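PDB 4CCW: carboxyl esterase NP from Bacillus subtilis, which catalyses the hydrolysis of carboxylic esters to an alcohol and a carboxylate, and is known as naproxen esterase. Local coordinates for residues K33-S38 / T44-S49; R82-D87 / D116-E121; E264-K269 / N284-R289. All blocks are in the same frame, centred on the assembly; numbering follows the deposited sequence.

Contact 1. Residues K33-S38 / T44-S49; sequences KSFYIS and THVIAS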
loop_
_atom_site.group_PDB
_atom_site.type_symbol
_atom_site.label_atom_id
_atom_site.label_comp_id
_atom_site.label_asym_id
_atom_site.label_seq_id
_atom_site.Cartn_x
_atom_site.Cartn_y
_atom_site.Cartn_z
ATOM N N LYS A 33 14.581 -0.317 -11.770
ATOM C CA LYS A 33 15.464 0.747 -11.316
ATOM C C LYS A 33 14.882 1.451 -10.101
ATOM O O LYS A 33 13.680 1.732 -10.043
ATOM C CB LYS A 33 15.790 1.744 -12.438
ATOM C CG LYS A 33 14.610 2.503 -13.025
ATOM C CD LYS A 33 15.099 3.581 -13.977
ATOM C CE LYS A 33 13.957 4.197 -14.764
ATOM N NZ LYS A 33 14.446 5.204 -15.748
ATOM N N SER A 34 15.747 1.700 -9.124
ATOM C CA SER A 34 15.403 2.475 -7.941
ATOM C C SER A 34 15.846 3.909 -8.153
ATOM O O SER A 34 16.942 4.155 -8.653
ATOM C CB SER A 34 16.106 1.907 -6.714
ATOM O OG SER A 34 15.571 0.645 -6.369
ATOM N N PHE A 35 14.991 4.852 -7.782
ATOM C CA PHE A 35 15.310 6.268 -7.916
ATOM C C PHE A 35 14.445 7.124 -6.998
ATOM O O PHE A 35 13.475 6.638 -6.402
ATOM C CB PHE A 35 15.200 6.728 -9.380
ATOM C CG PHE A 35 13.811 6.650 -9.953
ATOM C CD1 PHE A 35 13.313 5.450 -10.458
ATOM C CD2 PHE A 35 13.010 7.783 -10.013
ATOM C CE1 PHE A 35 12.038 5.380 -10.999
ATOM C CE2 PHE A 35 11.732 7.720 -10.549
ATOM C CZ PHE A 35 11.247 6.518 -11.043
ATOM N N TYR A 36 14.811 8.398 -6.891
ATOM C CA TYR A 36 14.080 9.327 -6.044
ATOM C C TYR A 36 13.393 10.415 -6.865
ATOM O O TYR A 36 13.914 10.879 -7.888
ATOM C CB TYR A 36 15.001 9.939 -4.984
ATOM C CG TYR A 36 15.383 8.983 -3.874
ATOM C CD1 TYR A 36 14.589 8.859 -2.728
ATOM C CD2 TYR A 36 16.537 8.197 -3.961
ATOM C CE1 TYR A 36 14.938 7.990 -1.707
ATOM C CE2 TYR A 36 16.888 7.318 -2.938
ATOM C CZ TYR A 36 16.089 7.222 -1.813
ATOM O OH TYR A 36 16.416 6.350 -0.786
ATOM N N ILE A 37 12.213 10.800 -6.398
ATOM C CA ILE A 37 11.430 11.877 -6.980
ATOM C C ILE A 37 11.231 12.942 -5.912
ATOM O O ILE A 37 10.797 12.641 -4.805
ATOM C CB ILE A 37 10.062 11.358 -7.472
ATOM C CG1 ILE A 37 10.214 10.703 -8.844
ATOM C CG2 ILE A 37 9.033 12.478 -7.544
ATOM C CD1 ILE A 37 9.071 9.777 -9.180
ATOM N N SER A 38 11.562 14.182 -6.245
ATOM C CA SER A 38 11.357 15.299 -5.337
ATOM C C SER A 38 9.883 15.694 -5.319
ATOM O O SER A 38 9.271 15.871 -6.367
ATOM C CB SER A 38 12.228 16.489 -5.758
ATOM O OG SER A 38 12.084 17.564 -4.849
ATOM N N THR A 44 10.956 10.944 -2.568
ATOM C CA THR A 44 10.096 9.775 -2.598
ATOM C C THR A 44 10.739 8.674 -3.439
ATOM O O THR A 44 11.080 8.884 -4.600
ATOM C CB THR A 44 8.718 10.163 -3.171
ATOM O OG1 THR A 44 8.126 11.136 -2.305
ATOM C CG2 THR A 44 7.790 8.969 -3.271
ATOM N N HIS A 45 10.912 7.508 -2.829
ATOM C CA HIS A 45 11.576 6.390 -3.472
ATOM C C HIS A 45 10.619 5.639 -4.363
ATOM O O HIS A 45 9.466 5.381 -3.991
ATOM C CB HIS A 45 12.200 5.483 -2.411
ATOM C CG HIS A 45 13.120 4.432 -2.971
ATOM N ND1 HIS A 45 12.724 3.164 -3.186
ATOM C CD2 HIS A 45 14.448 4.501 -3.370
ATOM C CE1 HIS A 45 13.749 2.459 -3.707
ATOM N NE2 HIS A 45 14.801 3.276 -3.813
ATOM N N VAL A 46 11.084 5.323 -5.568
ATOM C CA VAL A 46 10.271 4.636 -6.573
ATOM C C VAL A 46 11.078 3.507 -7.202
ATOM O O VAL A 46 12.278 3.653 -7.479
ATOM C CB VAL A 46 9.790 5.605 -7.688
ATOM C CG1 VAL A 46 8.870 4.900 -8.686
ATOM C CG2 VAL A 46 9.064 6.800 -7.100
ATOM N N ILE A 47 10.408 2.378 -7.416
ATOM C CA ILE A 47 10.953 1.264 -8.187
ATOM C C ILE A 47 10.137 1.117 -9.482
ATOM O O ILE A 47 8.925 0.879 -9.437
ATOM C CB ILE A 47 10.898 -0.047 -7.381
ATOM C CG1 ILE A 47 11.555 0.143 -6.011
ATOM C CG2 ILE A 47 11.585 -1.169 -8.144
ATOM C CD1 ILE A 47 11.098 -0.845 -4.968
ATOM N N ALA A 48 10.793 1.281 -10.633
ATOM C CA ALA A 48 10.124 1.162 -11.932
ATOM C C ALA A 48 10.476 -0.144 -12.629
ATOM O O ALA A 48 11.632 -0.558 -12.636
ATOM C CB ALA A 48 10.463 2.347 -12.830
ATOM N N SER A 49 9.462 -0.775 -13.212
ATOM C CA SER A 49 9.615 -1.998 -13.994
ATOM C C SER A 49 8.701 -1.921 -15.214
ATOM O O SER A 49 7.753 -1.137 -15.236
ATOM C CB SER A 49 9.198 -3.209 -13.153
ATOM O OG SER A 49 9.759 -3.173 -11.861
#

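Contact 2. Residues R82-D87 / D116-E121; sequences RTYAVD and DNLGIE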
loop_
_atom_site.group_PDB
_atom_site.type_symbol
_atom_site.label_atom_id
_atom_site.label_comp_id
_atom_site.label_asym_id
_atom_site.label_seq_id
_atom_site.Cartn_x
_atom_site.Cartn_y
_atom_site.Cartn_z
ATOM N N ARG A 82 3.806 -0.071 -17.495
ATOM C CA ARG A 82 4.930 0.624 -16.918
ATOM C C ARG A 82 4.584 0.836 -15.455
ATOM O O ARG A 82 3.781 1.709 -15.115
ATOM C CB ARG A 82 5.163 1.953 -17.632
ATOM C CG ARG A 82 6.315 2.779 -17.072
ATOM C CD ARG A 82 7.648 2.054 -17.195
ATOM N NE ARG A 82 8.793 2.899 -16.827
ATOM C CZ ARG A 82 10.040 2.452 -16.699
ATOM N NH1 ARG A 82 10.308 1.169 -16.911
ATOM N NH2 ARG A 82 11.028 3.289 -16.370
ATOM N N THR A 83 5.173 0.015 -14.591
ATOM C CA THR A 83 4.718 -0.086 -13.216
ATOM C C THR A 83 5.667 0.614 -12.248
ATOM O O THR A 83 6.858 0.282 -12.191
ATOM C CB THR A 83 4.602 -1.557 -12.787
ATOM O OG1 THR A 83 5.899 -2.159 -12.820
ATOM C CG2 THR A 83 3.727 -2.303 -13.732
ATOM N N TYR A 84 5.123 1.571 -11.498
ATOM C CA TYR A 84 5.894 2.340 -10.526
ATOM C C TYR A 84 5.456 1.964 -9.117
ATOM O O TYR A 84 4.319 2.250 -8.718
ATOM C CB TYR A 84 5.704 3.848 -10.726
ATOM C CG TYR A 84 6.086 4.362 -12.097
ATOM C CD1 TYR A 84 7.417 4.603 -12.428
ATOM C CD2 TYR A 84 5.108 4.616 -13.059
ATOM C CE1 TYR A 84 7.761 5.082 -13.685
ATOM C CE2 TYR A 84 5.444 5.082 -14.326
ATOM C CZ TYR A 84 6.766 5.322 -14.628
ATOM O OH TYR A 84 7.100 5.794 -15.881
ATOM N N ALA A 85 6.358 1.346 -8.361
ATOM C CA ALA A 85 6.094 1.049 -6.950
ATOM C C ALA A 85 6.625 2.169 -6.068
ATOM O O ALA A 85 7.836 2.353 -5.930
ATOM C CB ALA A 85 6.698 -0.294 -6.557
ATOM N N VAL A 86 5.706 2.915 -5.471
ATOM C CA VAL A 86 6.027 4.152 -4.750
ATOM C C VAL A 86 6.042 3.931 -3.234
ATOM O O VAL A 86 5.055 3.438 -2.670
ATOM C CB VAL A 86 4.983 5.233 -5.077
ATOM C CG1 VAL A 86 5.250 6.494 -4.267
ATOM C CG2 VAL A 86 4.972 5.525 -6.582
ATOM N N ASP A 87 7.138 4.312 -2.573
ATOM C CA ASP A 87 7.207 4.226 -1.108
ATOM C C ASP A 87 6.430 5.388 -0.501
ATOM O O ASP A 87 6.748 6.548 -0.757
ATOM C CB ASP A 87 8.651 4.233 -0.591
ATOM C CG ASP A 87 9.309 2.861 -0.602
ATOM O OD1 ASP A 87 8.639 1.843 -0.849
ATOM O OD2 ASP A 87 10.538 2.798 -0.362
ATOM N N ASP A 116 2.853 13.982 -11.388
ATOM C CA ASP A 116 3.370 15.046 -12.258
ATOM C C ASP A 116 4.841 14.818 -12.634
ATOM O O ASP A 116 5.231 14.974 -13.800
ATOM C CB ASP A 116 3.190 16.427 -11.605
ATOM C CG ASP A 116 1.728 16.847 -11.484
ATOM O OD1 ASP A 116 0.844 16.253 -12.151
ATOM O OD2 ASP A 116 1.457 17.799 -10.723
ATOM N N ASN A 117 5.644 14.437 -11.642
ATOM C CA ASN A 117 7.075 14.210 -11.819
ATOM C C ASN A 117 7.451 12.961 -12.609
ATOM O O ASN A 117 8.559 12.873 -13.156
ATOM C CB ASN A 117 7.781 14.229 -10.465
ATOM C CG ASN A 117 7.662 15.577 -9.775
ATOM O OD1 ASN A 117 7.069 16.511 -10.319
ATOM N ND2 ASN A 117 8.222 15.687 -8.586
ATOM N N LEU A 118 6.528 12.006 -12.668
ATOM C CA LEU A 118 6.676 10.821 -13.508
ATOM C C LEU A 118 6.068 11.044 -14.888
ATOM O O LEU A 118 6.178 10.187 -15.772
ATOM C CB LEU A 118 6.027 9.604 -12.836
ATOM C CG LEU A 118 6.803 8.973 -11.674
ATOM C CD1 LEU A 118 5.930 8.032 -10.853
ATOM C CD2 LEU A 118 8.050 8.261 -12.188
ATOM N N GLY A 119 5.415 12.190 -15.070
ATOM C CA GLY A 119 4.828 12.548 -16.364
ATOM C C GLY A 119 3.549 11.790 -16.650
ATOM O O GLY A 119 3.160 11.621 -17.809
ATOM N N ILE A 120 2.889 11.344 -15.583
ATOM C CA ILE A 120 1.635 10.619 -15.702
ATOM C C ILE A 120 0.486 11.598 -15.952
ATOM O O ILE A 120 0.392 12.654 -15.308
ATOM C CB ILE A 120 1.384 9.719 -14.465
ATOM C CG1 ILE A 120 2.406 8.570 -14.429
ATOM C CG2 ILE A 120 -0.038 9.172 -14.483
ATOM C CD1 ILE A 120 2.500 7.830 -13.103
ATOM N N GLU A 121 -0.356 11.267 -16.933
ATOM C CA GLU A 121 -1.626 11.964 -17.099
ATOM C C GLU A 121 -2.672 11.235 -16.280
ATOM O O GLU A 121 -2.995 11.668 -15.179
ATOM C CB GLU A 121 -2.021 12.053 -18.570
ATOM C CG GLU A 121 -1.290 13.171 -19.296
ATOM C CD GLU A 121 -1.473 13.094 -20.792
ATOM O OE1 GLU A 121 -1.074 12.069 -21.385
ATOM O OE2 GLU A 121 -2.007 14.061 -21.374
#

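Contact 3. Residues E264-K269 / N284-R289; sequences EAEVIK and NERVMR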
loop_
_atom_site.group_PDB
_atom_site.type_symbol
_atom_site.label_atom_id
_atom_site.label_comp_id
_atom_site.label_asym_id
_atom_site.label_seq_id
_atom_site.Cartn_x
_atom_site.Cartn_y
_atom_site.Cartn_z
ATOM N N GLU A 264 -16.569 -3.295 -8.406
ATOM C CA GLU A 264 -16.570 -4.745 -8.494
ATOM C C GLU A 264 -15.875 -5.171 -7.207
ATOM O O GLU A 264 -14.704 -4.875 -7.001
ATOM C CB GLU A 264 -15.830 -5.231 -9.762
ATOM C CG GLU A 264 -16.437 -4.717 -11.076
ATOM C CD GLU A 264 -15.826 -5.344 -12.328
ATOM O OE1 GLU A 264 -14.988 -6.260 -12.223
ATOM O OE2 GLU A 264 -16.200 -4.929 -13.442
ATOM N N ALA A 265 -16.616 -5.809 -6.307
ATOM C CA ALA A 265 -16.064 -6.151 -5.003
ATOM C C ALA A 265 -16.229 -7.634 -4.734
ATOM O O ALA A 265 -17.250 -8.214 -5.092
ATOM C CB ALA A 265 -16.733 -5.323 -3.903
ATOM N N GLU A 266 -15.219 -8.245 -4.110
ATOM C CA GLU A 266 -15.289 -9.669 -3.766
ATOM C C GLU A 266 -14.422 -10.018 -2.576
ATOM O O GLU A 266 -13.404 -9.364 -2.313
ATOM C CB GLU A 266 -14.948 -10.572 -4.968
ATOM C CG GLU A 266 -13.506 -10.478 -5.430
ATOM C CD GLU A 266 -13.215 -11.379 -6.614
ATOM O OE1 GLU A 266 -13.740 -11.104 -7.720
ATOM O OE2 GLU A 266 -12.482 -12.377 -6.431
ATOM N N VAL A 267 -14.864 -11.048 -1.854
ATOM C CA VAL A 267 -14.105 -11.630 -0.756
ATOM C C VAL A 267 -13.481 -12.904 -1.292
ATOM O O VAL A 267 -14.186 -13.821 -1.714
ATOM C CB VAL A 267 -14.987 -11.950 0.461
ATOM C CG1 VAL A 267 -14.176 -12.693 1.525
ATOM C CG2 VAL A 267 -15.565 -10.674 1.051
ATOM N N ILE A 268 -12.156 -12.940 -1.276
ATOM C CA ILE A 268 -11.364 -14.006 -1.878
ATOM C C ILE A 268 -11.134 -15.164 -0.913
ATOM O O ILE A 268 -10.919 -14.957 0.274
ATOM C CB ILE A 268 -10.016 -13.450 -2.368
ATOM C CG1 ILE A 268 -10.252 -12.570 -3.591
ATOM C CG2 ILE A 268 -9.025 -14.570 -2.685
ATOM C CD1 ILE A 268 -9.090 -11.664 -3.917
ATOM N N LYS A 269 -11.163 -16.382 -1.444
ATOM C CA LYS A 269 -10.962 -17.579 -0.626
ATOM C C LYS A 269 -9.496 -17.767 -0.249
ATOM O O LYS A 269 -8.596 -17.361 -0.992
ATOM C CB LYS A 269 -11.496 -18.829 -1.346
ATOM C CG LYS A 269 -13.008 -18.845 -1.547
ATOM C CD LYS A 269 -13.767 -18.374 -0.312
ATOM C CE LYS A 269 -15.236 -18.781 -0.353
ATOM N NZ LYS A 269 -16.048 -18.056 -1.381
ATOM N N ASN A 284 -3.122 -11.638 -9.130
ATOM C CA ASN A 284 -2.478 -11.121 -10.333
ATOM C C ASN A 284 -3.425 -11.077 -11.532
ATOM O O ASN A 284 -3.580 -10.030 -12.138
ATOM C CB ASN A 284 -1.240 -11.946 -10.710
ATOM C CG ASN A 284 -0.089 -11.750 -9.741
ATOM O OD1 ASN A 284 -0.170 -10.940 -8.822
ATOM N ND2 ASN A 284 0.993 -12.500 -9.947
ATOM N N GLU A 285 -4.048 -12.216 -11.855
ATOM C CA GLU A 285 -4.969 -12.323 -13.003
ATOM C C GLU A 285 -6.224 -11.477 -12.810
ATOM O O GLU A 285 -6.709 -10.841 -13.758
ATOM C CB GLU A 285 -5.375 -13.786 -13.254
ATOM C CG GLU A 285 -6.265 -14.002 -14.480
ATOM C CD GLU A 285 -7.749 -13.688 -14.259
ATOM O OE1 GLU A 285 -8.233 -13.746 -13.113
ATOM O OE2 GLU A 285 -8.451 -13.400 -15.260
ATOM N N ARG A 286 -6.753 -11.491 -11.589
ATOM C CA ARG A 286 -8.001 -10.797 -11.283
ATOM C C ARG A 286 -7.854 -9.300 -11.524
ATOM O O ARG A 286 -8.721 -8.681 -12.118
ATOM C CB ARG A 286 -8.441 -11.073 -9.836
ATOM C CG ARG A 286 -9.731 -10.366 -9.421
ATOM C CD ARG A 286 -10.919 -10.886 -10.212
ATOM N NE ARG A 286 -12.167 -10.124 -10.062
ATOM C CZ ARG A 286 -12.616 -9.212 -10.932
ATOM N NH1 ARG A 286 -11.908 -8.898 -12.015
ATOM N NH2 ARG A 286 -13.781 -8.604 -10.718
ATOM N N VAL A 287 -6.756 -8.729 -11.044
ATOM C CA VAL A 287 -6.486 -7.304 -11.231
ATOM C C VAL A 287 -6.287 -6.982 -12.708
ATOM O O VAL A 287 -6.839 -6.001 -13.227
ATOM C CB VAL A 287 -5.272 -6.844 -10.399
ATOM C CG1 VAL A 287 -4.807 -5.465 -10.853
ATOM C CG2 VAL A 287 -5.607 -6.836 -8.914
ATOM N N MET A 288 -5.518 -7.819 -13.400
ATOM C CA MET A 288 -5.312 -7.621 -14.828
ATOM C C MET A 288 -6.618 -7.632 -15.611
ATOM O O MET A 288 -6.837 -6.783 -16.475
ATOM C CB MET A 288 -4.365 -8.664 -15.401
ATOM C CG MET A 288 -3.414 -8.043 -16.397
ATOM S SD MET A 288 -2.044 -7.312 -15.486
ATOM C CE MET A 288 -1.012 -8.773 -15.501
ATOM N N ARG A 289 -7.479 -8.593 -15.287
ATOM C CA ARG A 289 -8.764 -8.752 -15.961
ATOM C C ARG A 289 -9.609 -7.497 -15.797
ATOM O O ARG A 289 -10.247 -7.043 -16.754
ATOM C CB ARG A 289 -9.501 -9.963 -15.387
ATOM C CG ARG A 289 -10.723 -10.409 -16.168
ATOM C CD ARG A 289 -11.208 -11.746 -15.623
ATOM N NE ARG A 289 -12.100 -11.597 -14.472
ATOM C CZ ARG A 289 -12.106 -12.389 -13.401
ATOM N NH1 ARG A 289 -11.235 -13.380 -13.277
ATOM N NH2 ARG A 289 -12.978 -12.169 -12.426
HETATM O O HOH W 1 -13.247 -7.283 -14.086
HETATM O O HOH W 2 -14.956 -8.495 -8.271
#

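Contact 1. Residues K33-S38 / T44-S49
Phe35 lies flat against Val46 across the antiparallel pairing of strands 33-38 and 44-49, the two arms of a beta hairpin, and this is the tight part of the contact. Val46 CB sits over one face of the ring, 4.0 Å from its centroid, while CG1 of the same valine comes within 3.7 Å of Phe35 CZ. The ring is brought back over its neighbour because CG stands between the backbone N and the carbonyl carbon (chi1 64°). Ala48 CB meets the ring at its edge, and Ile37 CD1 packs on the other branch of Val46, at 3.6 Å from CG2. Leu118 of helix 104-118 covers Phe35 and Ile37 on this face.

The face bearing Ser34, Tyr36 and His45 is looser in that Ser34 and Tyr36 are exposed. The His45 ring turns its edge to the face of Tyr36 in a T-shaped pair, planes at 68° and CD2 3.5 Å from Tyr36 CZ. The ring of Tyr21 also meets the imidazole, its plane at about 90°, and His45 is buried.

Between the faces, Lys33 with Ala48, Phe35 with Val46 and Ile37 with Thr44 each form two backbone hydrogen bonds, the shortest from Thr44 N to Ile37 O at 2.8 Å. The chemistry implies a two-sided hairpin, mostly apolar where Phe35, Ile37, Val46 and Ala48 pack, more polar where Ser34 and Tyr36 reach solvent, with paired amides fixing the register.

Contact 2. Residues R82-D87 / D116-E121
Tyr84 and Leu118 meet by apolar packing alone, the tyrosine rising from strand 82-86 and the leucine descending from the end of helix 104-118. Leu118 spreads both methyls over one face of the phenol ring. CD2 makes a CH-pi contact 4.0 Å from the ring centroid, 29° off the normal, and its nearest ring atom is Tyr84 CE1 at 3.5 Å. CD1 lies above the inner part of the ring, 3.9 Å from Tyr84 CG. The side chains run past each other in opposite directions, so the leucine fork covers the ring from CG outward to CE1. Ile120 adds a lighter touch from beyond the helix, its CD1 lying 4.1 Å from Tyr84 CD2.

No polar group of one segment bonds to the other; polar partners lie within each segment or outside both. Arg82 NE reaches the Tyr84 hydroxyl in a weak hydrogen bond of 3.5 Å to OH, in the guanidinium plane; the arginine bends at its second torsion (chi2 62°), and its NH1 bonds to Gly50 O. Gly119 closes the last helical turn as a Schellman motif: with positive phi (76°) it leaves the helix, and its N bonds to Asp116 O at 3.1 Å. The reversal sets Leu118 and Ile120, one before and one after the glycine, on the same tyrosine.

Among its neighbours, the contact joins an inner strand of the alpha/beta hydrolase sheet to a covering helix. Strand 82-86 runs between strands 42-49 and 56-60; Leu118 also touches Phe35 and Ile37 of strand 32-39, while Ile120 leans on Val58.

Contact 3. Residues E264-K269 / N284-R289
A salt-bridge network of one arginine and two glutamates ties the last strand of the alpha/beta hydrolase sheet, 263-268, to the C-terminal helix 280-291. Glu264 and Glu266, two positions apart on the strand, both point toward the helix, and Arg286 reaches out between them. Its CG is anti to the backbone N (chi1 179°), and the chain then bends at chi2, which carries the guanidinium across to the strand.

The two carboxylates use different N-H groups. Arg286 NH2 donates to Glu264 OE1 and Arg286 NE to Glu266 OE1, both at 3.0 Å in nearly straight bonds. The first meets its oxygen almost along the C-O direction, the second from above the carboxylate plane. Both acceptors lie close to the guanidinium plane, so the bonds fix the rotation of the group while the carboxylates themselves are turned out of it, by 33° for Glu264 and 49° for Glu266. The other oxygen of Glu266, OE2, is held by Tyr282 from the same helix, giving this carboxylate a second link to it.

Replacing Arg286 with a methionine would probably leave both carboxylates without their shared cation and cost the strand its charged links to the helix at this point. Nearby, Arg289 NH2 lies over one face of the Arg286 guanidinium; Arg289 itself forms a salt bridge with Glu285, its NH1 3.0 Å from Glu285 OE1, which probably offsets its charge.

Two waters complete the network. One accepts from Arg286 NH1 and donates to Glu264 OE1; the second accepts from Arg286 NH2 at 2.7 Å and donates to Glu266 OE1 at 2.9 Å.

From the N terminus, contact 1 comes first and closes the shortest loop, five residues that include the hairpin turn joining strands 32-39 and 42-49. Contact 2 opens only after it has closed, and spans the 28 residues that lead from strand 82-86 through helix 104-118. Contact 3 closes a 14-residue loop near the C terminus. The three follow in series, none nested in or crossing another. Contacts 1 and 2 adjoin, their centres about 9 Å apart, since strands 42-49 and 82-86 are neighbours in one sheet. Contact 3 lies at the far edge of that sheet, its centre about 27 Å from that of contact 1, and ties in the last helix.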